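Local structure of CELL WALL surface anchor family protein (Streptococcus pneumoniae, 3ZGH) at residues Y62-V67 and Y84-S89; S78-G83 and F147-G152; T95-G100 and T168-T173; G100-K105 and P162-D167; V109-T114 and N125-T130. The protein probably serves as a pneumococcal adhesin, with this MSCRAMM-type domain forming the region that binds keratin 10. One frame throughout, in Å; residues are numbered along the deposited sequence.

Contact 1: residues Y62-V67 and Y84-S89; sequences YTVTYV and YSIYNS
Tyr62 OH sits 2.9 Å from Asn88 O, in the range of a hydrogen bond, though its proton has another acceptor within reach. The same hydroxyl also bonds to Tyr175 N. The carbonyl oxygen lies at the edge of the Tyr62 ring, in its plane. The Asn88 amide runs alongside the Tyr62 ring, pointing the other way. The two planes are only 12° apart, and ND2 of Asn88 comes to 3.7 Å from CE2 of Tyr62. Asn88 CG stands between its own backbone N and carbonyl carbon (chi1 69°). This placement keeps the amide beside the tyrosine, and ND2 is bonded to Ser157 OG. Next along, Val64 uses both branches. Val64 CG2 rests 3.8 Å from Asn88 CB, and Val64 CG1 is 3.9 Å from Ile86 CD1. Ile86 CD1 also approaches Tyr66 CE2 at 4.0 Å, so one methyl fills the corner between a valine and a ring. Tyr66 OH then reaches the edge of the Tyr84 ring, in plane, 3.6 Å from CE2 of Tyr84. These two tyrosine hydroxyls share Asp38 OD2, which satisfies both polar ends inside a buried layer. No backbone bond joins the segments: strand 57-65 of the seven-stranded sheet packs its side chains against strand 85-87 of a three-stranded sheet, as in the core of a beta sandwich.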
# COMPACT_ATOMS: atom_id res chain seq x y z
N TYR A 62 -4.14 -0.65 0.70
CA TYR A 62 -2.91 0.11 0.72
C TYR A 62 -2.92 1.18 -0.35
O TYR A 62 -3.05 0.86 -1.53
CB TYR A 62 -1.78 -0.89 0.44
CG TYR A 62 -0.44 -0.30 0.07
CD1 TYR A 62 0.18 0.64 0.87
CD2 TYR A 62 0.24 -0.76 -1.06
CE1 TYR A 62 1.43 1.15 0.53
CE2 TYR A 62 1.46 -0.27 -1.40
CZ TYR A 62 2.05 0.68 -0.61
OH TYR A 62 3.28 1.12 -0.99
N THR A 63 -2.76 2.44 0.04
CA THR A 63 -2.87 3.57 -0.88
C THR A 63 -1.62 4.42 -0.77
O THR A 63 -1.18 4.73 0.34
CB THR A 63 -4.08 4.47 -0.54
OG1 THR A 63 -5.28 3.72 -0.68
CG2 THR A 63 -4.17 5.69 -1.48
N VAL A 64 -1.04 4.79 -1.91
CA VAL A 64 0.04 5.76 -1.94
C VAL A 64 -0.50 7.01 -2.63
O VAL A 64 -1.18 6.91 -3.64
CB VAL A 64 1.25 5.19 -2.71
CG1 VAL A 64 2.27 6.29 -3.09
CG2 VAL A 64 1.91 4.10 -1.88
N THR A 65 -0.23 8.18 -2.07
CA THR A 65 -0.84 9.41 -2.55
C THR A 65 -0.05 10.63 -2.11
O THR A 65 0.67 10.58 -1.10
CB THR A 65 -2.30 9.53 -2.02
OG1 THR A 65 -2.86 10.79 -2.43
CG2 THR A 65 -2.37 9.41 -0.49
N TYR A 66 -0.21 11.74 -2.84
CA TYR A 66 0.37 12.99 -2.44
C TYR A 66 -0.54 13.80 -1.53
O TYR A 66 -0.16 14.88 -1.08
CB TYR A 66 0.81 13.82 -3.67
CG TYR A 66 1.95 13.16 -4.40
CD1 TYR A 66 3.28 13.47 -4.08
CD2 TYR A 66 1.70 12.18 -5.37
CE1 TYR A 66 4.32 12.84 -4.73
CE2 TYR A 66 2.72 11.55 -6.01
CZ TYR A 66 4.03 11.88 -5.69
OH TYR A 66 5.05 11.25 -6.37
N VAL A 67 -1.74 13.28 -1.25
CA VAL A 67 -2.68 13.92 -0.33
C VAL A 67 -2.36 13.49 1.11
O VAL A 67 -2.30 12.30 1.42
CB VAL A 67 -4.15 13.52 -0.65
CG1 VAL A 67 -5.15 14.17 0.36
CG2 VAL A 67 -4.52 13.94 -2.09
N TYR A 84 4.99 12.05 -15.51
CA TYR A 84 5.74 11.47 -14.39
C TYR A 84 4.93 10.31 -13.89
O TYR A 84 3.71 10.36 -13.93
CB TYR A 84 5.85 12.50 -13.26
CG TYR A 84 6.56 12.06 -12.00
CD1 TYR A 84 7.91 11.74 -12.00
CD2 TYR A 84 5.89 12.02 -10.79
CE1 TYR A 84 8.57 11.38 -10.82
CE2 TYR A 84 6.53 11.66 -9.60
CZ TYR A 84 7.88 11.35 -9.63
OH TYR A 84 8.54 11.01 -8.47
N SER A 85 5.57 9.26 -13.38
CA SER A 85 4.81 8.11 -12.91
C SER A 85 5.50 7.37 -11.77
O SER A 85 6.74 7.24 -11.79
CB SER A 85 4.57 7.12 -14.07
OG SER A 85 3.58 6.18 -13.68
N ILE A 86 4.71 6.87 -10.82
CA ILE A 86 5.26 6.11 -9.69
C ILE A 86 4.63 4.72 -9.53
O ILE A 86 3.48 4.52 -9.89
CB ILE A 86 5.08 6.87 -8.35
CG1 ILE A 86 3.61 7.19 -8.10
CG2 ILE A 86 5.91 8.16 -8.33
CD1 ILE A 86 3.32 7.61 -6.66
N TYR A 87 5.42 3.77 -9.00
CA TYR A 87 4.92 2.45 -8.56
C TYR A 87 4.61 2.50 -7.06
O TYR A 87 5.22 3.29 -6.34
CB TYR A 87 5.98 1.39 -8.76
CG TYR A 87 6.35 1.08 -10.19
CD1 TYR A 87 5.37 0.74 -11.13
CD2 TYR A 87 7.68 1.07 -10.60
CE1 TYR A 87 5.72 0.40 -12.42
CE2 TYR A 87 8.03 0.75 -11.89
CZ TYR A 87 7.04 0.42 -12.80
OH TYR A 87 7.40 0.10 -14.09
N ASN A 88 3.69 1.64 -6.57
CA ASN A 88 3.48 1.48 -5.12
C ASN A 88 4.03 0.13 -4.62
O ASN A 88 3.78 -0.26 -3.48
CB ASN A 88 2.00 1.60 -4.76
CG ASN A 88 1.17 0.41 -5.28
OD1 ASN A 88 1.60 -0.33 -6.19
ND2 ASN A 88 -0.06 0.27 -4.74
N SER A 89 4.77 -0.59 -5.45
CA SER A 89 5.32 -1.86 -5.00
C SER A 89 6.70 -2.05 -5.55
O SER A 89 6.98 -1.61 -6.66
CB SER A 89 4.43 -3.04 -5.40
OG SER A 89 4.22 -3.03 -6.80

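Contact 2: residues S78-G83 and F147-G152; sequences SSMRPG and FFAKKG
Met80 and Lys150 bring the loop before strand 85-87 against helix 146-149, a short helix that ends in a Schellman motif at Gly152. Gly152 has positive phi (87°), and its N bonds back to Ala149 O, which also closes a type I beta turn from Ala149 to Gly152. The packed part lies inward. There the Met80 chain runs straight out from the loop and bends only at its end. Met80 SD comes to 3.9 Å from Ala149 CB. Tyr66 touches both residues, and Tyr41 also lies on Met80, so this side belongs to the buried interior. The Lys150 chain borders the packed part. Lys150 CD lies 4.0 Å from Met80 CB, and a bend at chi3 (87°) turns the ammonium onto the loop backbone. Lys150 NZ donates to Met80 O at 2.8 Å, nearly in line with the carbonyl. Lys150 NZ stays 3.7 Å from Ser78 O, at the exposed end of the contact. The other flank is looser. Pro82 and Phe147 are both exposed, and their CB atoms stand 4.1 Å apart. One backbone bond secures this rim, from Phe147 N to Pro82 O at 3.0 Å. It meets the oxygen in the carbonyl plane, on a lone pair, but is bent at the hydrogen (141°). The Phe147 ring leans over that of Phe148, the next residue: CE1 of Phe147 stands 3.5 Å above the centre of the Phe148 ring.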
# COMPACT_ATOMS: atom_id res chain seq x y z
N SER A 78 2.13 21.29 -8.16
CA SER A 78 1.64 21.92 -9.37
C SER A 78 2.69 21.84 -10.49
O SER A 78 2.35 21.93 -11.65
CB SER A 78 1.24 23.38 -9.09
OG SER A 78 2.33 24.12 -8.55
N SER A 79 3.95 21.66 -10.13
CA SER A 79 4.98 21.57 -11.16
C SER A 79 5.25 20.12 -11.61
O SER A 79 6.14 19.87 -12.43
CB SER A 79 6.27 22.25 -10.67
OG SER A 79 7.01 21.39 -9.83
N MET A 80 4.47 19.17 -11.09
CA MET A 80 4.65 17.77 -11.48
C MET A 80 4.27 17.61 -12.93
O MET A 80 3.23 18.09 -13.37
CB MET A 80 3.82 16.83 -10.60
CG MET A 80 4.03 15.35 -10.92
SD MET A 80 3.08 14.33 -9.81
CE MET A 80 3.97 14.45 -8.26
N ARG A 81 5.13 17.01 -13.73
CA ARG A 81 4.79 16.76 -15.12
C ARG A 81 3.69 15.67 -15.25
O ARG A 81 3.67 14.70 -14.48
CB ARG A 81 6.04 16.45 -15.94
CG ARG A 81 6.65 15.07 -15.77
CD ARG A 81 7.93 14.90 -16.64
NE ARG A 81 7.95 13.61 -17.36
CZ ARG A 81 8.56 12.50 -16.93
NH1 ARG A 81 9.22 12.49 -15.78
NH2 ARG A 81 8.51 11.39 -17.66
N PRO A 82 2.76 15.86 -16.20
CA PRO A 82 1.63 14.92 -16.28
C PRO A 82 2.07 13.48 -16.51
O PRO A 82 1.37 12.58 -16.05
CB PRO A 82 0.84 15.40 -17.51
CG PRO A 82 1.28 16.80 -17.76
CD PRO A 82 2.67 16.95 -17.19
N GLY A 83 3.16 13.26 -17.26
CA GLY A 83 3.61 11.91 -17.56
C GLY A 83 4.61 11.31 -16.57
O GLY A 83 5.05 10.17 -16.79
N PHE A 147 -0.73 13.24 -14.03
CA PHE A 147 -2.03 13.93 -14.20
C PHE A 147 -3.10 13.42 -13.22
O PHE A 147 -4.02 14.16 -12.85
CB PHE A 147 -2.55 13.92 -15.66
CG PHE A 147 -2.73 12.55 -16.21
CD1 PHE A 147 -3.86 11.81 -15.91
CD2 PHE A 147 -1.76 12.00 -17.03
CE1 PHE A 147 -4.01 10.52 -16.41
CE2 PHE A 147 -1.90 10.73 -17.54
CZ PHE A 147 -3.02 9.97 -17.23
N PHE A 148 -2.98 12.17 -12.76
CA PHE A 148 -3.88 11.68 -11.70
C PHE A 148 -3.44 12.18 -10.31
O PHE A 148 -4.27 12.61 -9.48
CB PHE A 148 -3.95 10.14 -11.70
CG PHE A 148 -4.84 9.54 -12.79
CD1 PHE A 148 -5.97 10.20 -13.24
CD2 PHE A 148 -4.53 8.29 -13.32
CE1 PHE A 148 -6.79 9.61 -14.21
CE2 PHE A 148 -5.34 7.71 -14.29
CZ PHE A 148 -6.46 8.38 -14.74
N ALA A 149 -2.14 12.10 -10.03
CA ALA A 149 -1.60 12.52 -8.72
C ALA A 149 -2.02 13.96 -8.44
O ALA A 149 -2.37 14.32 -7.32
CB ALA A 149 -0.08 12.40 -8.73
N LYS A 150 -2.03 14.78 -9.49
CA LYS A 150 -2.30 16.20 -9.35
C LYS A 150 -3.78 16.50 -9.12
O LYS A 150 -4.14 17.63 -8.74
CB LYS A 150 -1.80 16.96 -10.58
CG LYS A 150 -0.29 16.97 -10.71
CD LYS A 150 0.13 17.38 -12.13
CE LYS A 150 0.23 18.88 -12.26
NZ LYS A 150 0.74 19.28 -13.61
N LYS A 151 -4.64 15.51 -9.35
CA LYS A 151 -6.05 15.63 -9.02
C LYS A 151 -6.31 15.16 -7.58
O LYS A 151 -7.45 15.15 -7.14
CB LYS A 151 -6.91 14.81 -9.98
CG LYS A 151 -6.95 15.34 -11.47
CD LYS A 151 -7.81 14.42 -12.33
CE LYS A 151 -7.75 14.76 -13.83
NZ LYS A 151 -8.43 16.04 -14.16
N GLY A 152 -5.28 14.75 -6.86
CA GLY A 152 -5.50 14.26 -5.49
C GLY A 152 -5.82 12.77 -5.48
O GLY A 152 -6.34 12.27 -4.49

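Contact 3: residues T95-G100 and T168-T173; sequences TMLTLG and TSFTFT. With ACT (acetate ion), chain D.
Leu97, Thr98 and Leu99 pair antiparallel with Phe172, Thr171 and Phe170, the strand axes 4.8 Å apart and 179° between their directions. Thr98 and Thr171 form the hydrogen-bonded pair, and further backbone bonds follow from Thr173 N to Met96 O and from Gly100 N to Ser169 O. The threonine side chains cross on one face of the sheet. Thr98 OG1 and Thr171 OG1 are 2.6 Å apart in a hydrogen bond of undecided direction. In both residues OG1 lies between the backbone N and the carbonyl carbon, which aims each hydroxyl at the other. An acetate, probably from the crystallisation liquor, sits on this face. Its OXT is 3.1 Å from Thr98 OG1, and its O is 3.0 Å from Ser169 OG. Neither proton is settled, and Ser169 OG also bonds to Asp167 OD1. The other face is apolar. Leu97 CD1 approaches the edge of the Phe172 ring, 4.3 Å from CD1 of that ring, while Leu99 CD2 rests 4.0 Å from Phe170 CB. Met96 lies alongside Phe172, Met96 CE 3.9 Å from Phe172 CZ. Met96 and Leu97 both face Tyr136 in a classic beta bulge, whose backbone bonds tie this strand to edge strand 136-138 of the seven-stranded sheet. Leu97, Leu99 and the phenylalanines pack on Trp159, Val161, Phe60 and Tyr62 of that sheet, as expected of a beta sandwich.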
# COMPACT_ATOMS: atom_id res chain seq x y z
N THR A 95 10.89 -7.27 0.01
CA THR A 95 9.70 -7.88 0.59
C THR A 95 8.73 -6.80 1.02
O THR A 95 9.13 -5.86 1.69
CB THR A 95 10.09 -8.73 1.78
OG1 THR A 95 11.00 -9.74 1.35
CG2 THR A 95 8.83 -9.39 2.40
N MET A 96 7.46 -6.91 0.65
CA MET A 96 6.45 -5.96 1.09
C MET A 96 5.70 -6.44 2.34
O MET A 96 5.18 -5.62 3.09
CB MET A 96 5.37 -5.76 0.02
CG MET A 96 5.86 -5.34 -1.35
SD MET A 96 6.15 -3.58 -1.55
CE MET A 96 4.59 -2.81 -1.02
N LEU A 97 5.58 -7.75 2.50
CA LEU A 97 4.63 -8.30 3.48
C LEU A 97 5.18 -9.60 4.06
O LEU A 97 5.61 -10.48 3.34
CB LEU A 97 3.29 -8.54 2.80
CG LEU A 97 2.18 -9.15 3.68
CD1 LEU A 97 1.64 -8.11 4.65
CD2 LEU A 97 1.09 -9.68 2.79
N THR A 98 5.21 -9.70 5.38
CA THR A 98 5.55 -10.98 6.02
C THR A 98 4.33 -11.33 6.85
O THR A 98 3.61 -10.43 7.32
CB THR A 98 6.79 -10.90 6.90
OG1 THR A 98 6.56 -9.96 7.96
CG2 THR A 98 8.01 -10.46 6.10
N LEU A 99 4.06 -12.62 7.00
CA LEU A 99 2.80 -13.08 7.59
C LEU A 99 3.07 -14.07 8.71
O LEU A 99 3.96 -14.92 8.60
CB LEU A 99 1.94 -13.75 6.52
CG LEU A 99 1.46 -12.84 5.39
CD1 LEU A 99 0.63 -13.65 4.42
CD2 LEU A 99 0.64 -11.66 5.95
N GLY A 100 2.32 -13.95 9.80
CA GLY A 100 2.45 -14.90 10.88
C GLY A 100 2.02 -16.31 10.51
O GLY A 100 1.49 -16.56 9.42
N THR A 168 -1.94 -14.08 14.03
CA THR A 168 -2.28 -13.27 12.88
C THR A 168 -1.36 -12.05 12.77
O THR A 168 -1.75 -11.02 12.21
CB THR A 168 -3.73 -12.75 12.98
OG1 THR A 168 -3.91 -12.14 14.26
CG2 THR A 168 -4.72 -13.92 12.86
N SER A 169 -0.14 -12.17 13.29
CA SER A 169 0.83 -11.09 13.16
C SER A 169 1.23 -10.87 11.69
O SER A 169 1.07 -11.75 10.84
CB SER A 169 2.06 -11.37 14.03
OG SER A 169 2.77 -12.52 13.61
N PHE A 170 1.75 -9.68 11.38
CA PHE A 170 2.26 -9.41 10.04
C PHE A 170 3.18 -8.20 10.14
O PHE A 170 3.15 -7.46 11.14
CB PHE A 170 1.10 -9.16 9.05
CG PHE A 170 0.34 -7.89 9.32
CD1 PHE A 170 0.78 -6.67 8.80
CD2 PHE A 170 -0.82 -7.91 10.09
CE1 PHE A 170 0.09 -5.50 9.09
CE2 PHE A 170 -1.51 -6.74 10.38
CZ PHE A 170 -1.06 -5.54 9.89
N THR A 171 4.01 -8.00 9.13
CA THR A 171 4.66 -6.71 8.98
C THR A 171 4.46 -6.28 7.52
O THR A 171 4.48 -7.12 6.62
CB THR A 171 6.17 -6.74 9.28
OG1 THR A 171 6.84 -7.34 8.18
CG2 THR A 171 6.49 -7.48 10.56
N PHE A 172 4.26 -4.99 7.30
CA PHE A 172 4.10 -4.46 5.96
C PHE A 172 5.09 -3.30 5.77
O PHE A 172 5.21 -2.43 6.65
CB PHE A 172 2.66 -3.99 5.74
CG PHE A 172 2.44 -3.32 4.42
CD1 PHE A 172 2.23 -4.08 3.27
CD2 PHE A 172 2.50 -1.94 4.31
CE1 PHE A 172 2.07 -3.49 2.06
CE2 PHE A 172 2.32 -1.34 3.07
CZ PHE A 172 2.11 -2.12 1.95
N THR A 173 5.80 -3.31 4.64
CA THR A 173 6.78 -2.28 4.32
C THR A 173 6.32 -1.49 3.09
O THR A 173 6.24 -2.02 1.98
CB THR A 173 8.16 -2.90 4.04
OG1 THR A 173 8.56 -3.69 5.16
CG2 THR A 173 9.22 -1.80 3.79
C ACT D . 5.41 -11.39 11.65
O ACT D . 5.45 -12.49 12.26
OXT ACT D . 5.41 -11.45 10.40
CH3 ACT D . 5.37 -10.08 12.40

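Contact 4: residues G100-K105 and P162-D167; sequences GSDLGK and PITGTD
The carboxylates of Asp102 and Asp167 each take a backbone N-H from the opposite segment, but in different ways. Ser101 N approaches Asp167 OD2 from above the carboxylate plane, 68° out of it, at 3.0 Å. Asp167 N instead meets Asp102 OD2 on the anti lone pair, away from OD1, at 2.9 Å. Asp167 CG points opposite its own N (chi1 176°), which leaves that N to Asp102 while the carboxylate reaches Ser101. Asp102 N also donates to Asp167 O, so two bonds link the aspartates directly. Asp102 OD2 and Asp167 OD2 stay 5.2 Å apart. The N-H groups would probably ease the like charges. Asp102 CB packs 3.4 Å from Gly165 CA. Farther on, the backbones run side by side. Thr164 N donates to Asp102 O at 2.9 Å, and Gly104 N donates to Pro162 O at 2.8 Å. Leu103 and Ile163, which form a single bridge, lay their side chains together, with Leu103 CD2 at 3.9 Å from Ile163 CG1. Gly100 to Leu103 form a type I beta turn, and Asp167 OD1 bonds to Ser169 OG beyond the segment. This surface contact joins two loops at one end of the domain. One leads from strand 97-99 to strand 109-114, the other from strand 154-162 to strand 170-172, and Leu58 of strand 57-65 touches both Leu103 and Ile163.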
# COMPACT_ATOMS: atom_id res chain seq x y z
N GLY A 100 2.32 -13.95 9.80
CA GLY A 100 2.45 -14.90 10.88
C GLY A 100 2.02 -16.31 10.51
O GLY A 100 1.49 -16.56 9.42
N SER A 101 2.21 -17.23 11.44
CA SER A 101 2.01 -18.66 11.22
C SER A 101 0.57 -19.12 10.94
O SER A 101 0.38 -20.13 10.26
CB SER A 101 2.53 -19.40 12.43
OG SER A 101 3.93 -19.20 12.48
N ASP A 102 -0.42 -18.36 11.42
CA ASP A 102 -1.82 -18.75 11.20
C ASP A 102 -2.52 -17.80 10.24
O ASP A 102 -3.69 -17.40 10.44
CB ASP A 102 -2.59 -18.85 12.53
CG ASP A 102 -2.02 -19.91 13.45
OD1 ASP A 102 -1.98 -21.10 13.06
OD2 ASP A 102 -1.58 -19.55 14.56
N LEU A 103 -1.79 -17.43 9.19
CA LEU A 103 -2.35 -16.68 8.09
C LEU A 103 -2.05 -17.49 6.85
O LEU A 103 -0.95 -18.04 6.72
CB LEU A 103 -1.71 -15.32 7.96
CG LEU A 103 -2.09 -14.34 9.06
CD1 LEU A 103 -1.30 -13.07 8.97
CD2 LEU A 103 -3.59 -14.05 8.99
N GLY A 104 -3.02 -17.59 5.96
CA GLY A 104 -2.84 -18.44 4.80
C GLY A 104 -2.21 -17.68 3.66
O GLY A 104 -1.53 -16.65 3.83
N LYS A 105 -2.50 -18.18 2.47
CA LYS A 105 -1.92 -17.63 1.26
C LYS A 105 -2.72 -16.41 0.83
O LYS A 105 -3.95 -16.46 0.75
CB LYS A 105 -1.93 -18.72 0.19
CG LYS A 105 -1.64 -18.25 -1.20
CD LYS A 105 -1.56 -19.44 -2.15
CE LYS A 105 -2.03 -19.08 -3.54
NZ LYS A 105 -3.51 -18.89 -3.59
N PRO A 162 -6.37 -15.35 4.45
CA PRO A 162 -7.20 -16.15 5.36
C PRO A 162 -6.59 -16.22 6.75
O PRO A 162 -5.36 -16.29 6.89
CB PRO A 162 -7.20 -17.56 4.72
CG PRO A 162 -6.76 -17.35 3.28
CD PRO A 162 -5.88 -16.13 3.29
N ILE A 163 -7.45 -16.23 7.77
CA ILE A 163 -7.04 -16.45 9.15
C ILE A 163 -7.32 -17.92 9.51
O ILE A 163 -8.44 -18.42 9.34
CB ILE A 163 -7.82 -15.52 10.10
CG1 ILE A 163 -7.40 -14.06 9.86
CG2 ILE A 163 -7.62 -15.92 11.60
CD1 ILE A 163 -8.34 -13.02 10.47
N THR A 164 -6.31 -18.61 10.04
CA THR A 164 -6.43 -20.04 10.29
C THR A 164 -6.17 -20.40 11.75
O THR A 164 -6.14 -21.58 12.12
CB THR A 164 -5.44 -20.85 9.41
OG1 THR A 164 -4.09 -20.54 9.80
CG2 THR A 164 -5.63 -20.51 7.91
N GLY A 165 -6.01 -19.38 12.59
CA GLY A 165 -5.62 -19.64 13.97
C GLY A 165 -5.28 -18.34 14.67
O GLY A 165 -5.68 -17.26 14.23
N THR A 166 -4.51 -18.47 15.73
CA THR A 166 -4.21 -17.39 16.67
C THR A 166 -3.13 -16.39 16.22
O THR A 166 -3.24 -15.21 16.47
CB THR A 166 -3.74 -18.06 17.99
OG1 THR A 166 -4.90 -18.45 18.73
CG2 THR A 166 -2.89 -17.11 18.81
N ASP A 167 -2.08 -16.87 15.56
CA ASP A 167 -0.98 -15.98 15.21
C ASP A 167 -1.28 -15.23 13.91
O ASP A 167 -0.92 -15.68 12.81
CB ASP A 167 0.36 -16.75 15.13
CG ASP A 167 1.51 -15.85 14.67
OD1 ASP A 167 1.33 -14.61 14.74
OD2 ASP A 167 2.57 -16.36 14.25

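Contact 5: residues V109-T114 and N125-T130; sequences VKNYIT and NTSTMT. With EDO (1,2-ethanediol), chain G.
Asn111 ND2 gives both its hydrogens across the contact. One goes from Asn111 ND2 to Asn125 O at 2.8 Å, a nearly straight bond (171°). The other goes from Asn111 ND2 to Ser127 OG, also at 2.8 Å, in a more bent bond (143°). Both partners lie in the plane of the amide, and OD1 of Asn111 is bonded to Ser157 OG on the far side. Bonds at both ends therefore fix the rotation of this buried amide. Ser127 OG is held in turn by Asn140 O. Next to it, Val109 and Ser127 make a pair of backbone bonds. The one from Val109 N to Ser127 O is 2.8 Å long and essentially straight, and Ser127 N returns a bond to Val109 O. Apolar packing follows farther along the strand. Val109 CG2 meets Met129 CG at 3.6 Å, the two side chains crossing at about a right angle. Trp138 touches both of them, and Trp159 also lies on Met129. On the outer side, water 1 accepts from Asn111 N at 2.9 Å and bonds Thr126 OG1 at 3.1 Å, so a water bridges the strands there. Asn125 N donates to O2 of an ethanediol, probably from the crystallisation liquor, at 3.0 Å. The axes of strand 109-114 and the weakly bonded strand at about 125-127 are 142° apart in direction. This is part of an antiparallel beta hairpin, in which strand 109-114 pairs with the interrupted strand 120-131 within the seven-stranded sheet.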
# COMPACT_ATOMS: atom_id res chain seq x y z
N VAL A 109 -3.90 -9.42 -5.80
CA VAL A 109 -3.85 -8.04 -5.36
C VAL A 109 -4.57 -7.19 -6.40
O VAL A 109 -4.09 -7.06 -7.55
CB VAL A 109 -2.40 -7.59 -5.22
CG1 VAL A 109 -2.30 -6.11 -4.84
CG2 VAL A 109 -1.65 -8.46 -4.21
N LYS A 110 -5.73 -6.63 -6.04
CA LYS A 110 -6.42 -5.73 -6.95
C LYS A 110 -5.66 -4.41 -6.96
O LYS A 110 -5.11 -4.00 -5.91
CB LYS A 110 -7.85 -5.52 -6.50
CG LYS A 110 -8.75 -6.77 -6.61
CD LYS A 110 -10.18 -6.43 -6.23
CE LYS A 110 -11.06 -7.67 -6.01
NZ LYS A 110 -11.20 -8.53 -7.23
N ASN A 111 -5.57 -3.77 -8.12
CA ASN A 111 -4.94 -2.44 -8.23
C ASN A 111 -5.91 -1.47 -8.87
O ASN A 111 -6.60 -1.84 -9.84
CB ASN A 111 -3.70 -2.52 -9.12
CG ASN A 111 -2.63 -3.39 -8.55
OD1 ASN A 111 -2.07 -3.08 -7.51
ND2 ASN A 111 -2.30 -4.47 -9.24
N TYR A 112 -5.97 -0.26 -8.36
CA TYR A 112 -6.90 0.72 -8.88
C TYR A 112 -6.50 2.12 -8.48
O TYR A 112 -5.68 2.29 -7.58
CB TYR A 112 -8.35 0.42 -8.46
CG TYR A 112 -8.62 0.09 -7.02
CD1 TYR A 112 -9.24 1.01 -6.19
CD2 TYR A 112 -8.31 -1.17 -6.50
CE1 TYR A 112 -9.51 0.71 -4.82
CE2 TYR A 112 -8.58 -1.48 -5.14
CZ TYR A 112 -9.18 -0.52 -4.31
OH TYR A 112 -9.47 -0.79 -2.98
N ILE A 113 -7.03 3.12 -9.19
CA ILE A 113 -6.84 4.50 -8.84
C ILE A 113 -8.04 4.91 -8.00
O ILE A 113 -9.19 4.58 -8.36
CB ILE A 113 -6.74 5.39 -10.09
CG1 ILE A 113 -5.53 4.98 -10.94
CG2 ILE A 113 -6.66 6.88 -9.70
CD1 ILE A 113 -4.20 5.26 -10.26
N THR A 114 -7.79 5.60 -6.89
CA THR A 114 -8.86 6.12 -6.05
C THR A 114 -8.83 7.62 -6.02
O THR A 114 -7.76 8.24 -6.16
CB THR A 114 -8.76 5.63 -4.59
OG1 THR A 114 -7.41 5.80 -4.14
CG2 THR A 114 -9.16 4.15 -4.48
N ASN A 125 -4.86 -4.02 -13.81
CA ASN A 125 -4.67 -5.47 -13.71
C ASN A 125 -4.48 -5.93 -12.28
O ASN A 125 -3.81 -5.25 -11.49
CB ASN A 125 -3.43 -5.91 -14.49
CG ASN A 125 -3.56 -5.69 -16.02
OD1 ASN A 125 -4.67 -5.66 -16.57
ND2 ASN A 125 -2.42 -5.56 -16.69
N THR A 126 -5.03 -7.10 -11.96
CA THR A 126 -4.79 -7.76 -10.67
C THR A 126 -3.42 -8.42 -10.65
O THR A 126 -3.08 -9.15 -11.56
CB THR A 126 -5.86 -8.84 -10.40
OG1 THR A 126 -7.12 -8.20 -10.21
CG2 THR A 126 -5.53 -9.68 -9.14
N SER A 127 -2.64 -8.17 -9.61
CA SER A 127 -1.30 -8.75 -9.51
C SER A 127 -1.31 -10.04 -8.73
O SER A 127 -2.21 -10.28 -7.92
CB SER A 127 -0.37 -7.77 -8.80
OG SER A 127 -0.39 -6.50 -9.43
N THR A 128 -0.28 -10.85 -8.93
CA THR A 128 -0.14 -12.11 -8.20
C THR A 128 0.99 -11.99 -7.18
O THR A 128 2.08 -11.54 -7.49
CB THR A 128 0.14 -13.28 -9.19
OG1 THR A 128 -0.97 -13.41 -10.10
CG2 THR A 128 0.35 -14.59 -8.43
N MET A 129 0.71 -12.35 -5.93
CA MET A 129 1.76 -12.37 -4.92
C MET A 129 2.66 -13.58 -5.08
O MET A 129 2.18 -14.68 -5.37
CB MET A 129 1.16 -12.38 -3.53
CG MET A 129 0.56 -11.07 -3.14
SD MET A 129 1.20 -10.52 -1.57
CE MET A 129 -0.18 -9.48 -1.06
N THR A 130 3.95 -13.39 -4.87
CA THR A 130 4.90 -14.50 -4.86
C THR A 130 5.81 -14.32 -3.66
O THR A 130 5.93 -13.23 -3.12
CB THR A 130 5.80 -14.53 -6.14
OG1 THR A 130 6.52 -13.30 -6.25
CG2 THR A 130 4.97 -14.75 -7.39
C1 EDO G . -1.04 -2.40 -14.90
O1 EDO G . 0.26 -2.36 -15.52
C2 EDO G . -2.06 -1.68 -15.78
O2 EDO G . -3.28 -2.45 -15.86
O HOH W 1 -7.28 -5.06 -10.14

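Contact 1 lies near the middle of the domain, and contacts 2 and 4 lie toward opposite ends, their centres about 40 Å apart. Contact 1 meets contact 2 where Tyr66 CZ comes to 3.6 Å from Met80 CE. It meets contact 3 where Tyr62 CD1 comes to 3.5 Å from Phe172 CZ. Contacts 3 and 4 share Gly100, and their centres are about 11 Å apart. Contact 5 reaches the same large sheet as contact 1 and touches contact 3 at Met129 CE, 4.1 Å from Leu97 CD2. The acetate at contact 3 lies about 4 Å from the shared Gly100, nearest atoms. The ethanediol lies at contact 5. Both are probably from the crystallisation liquor.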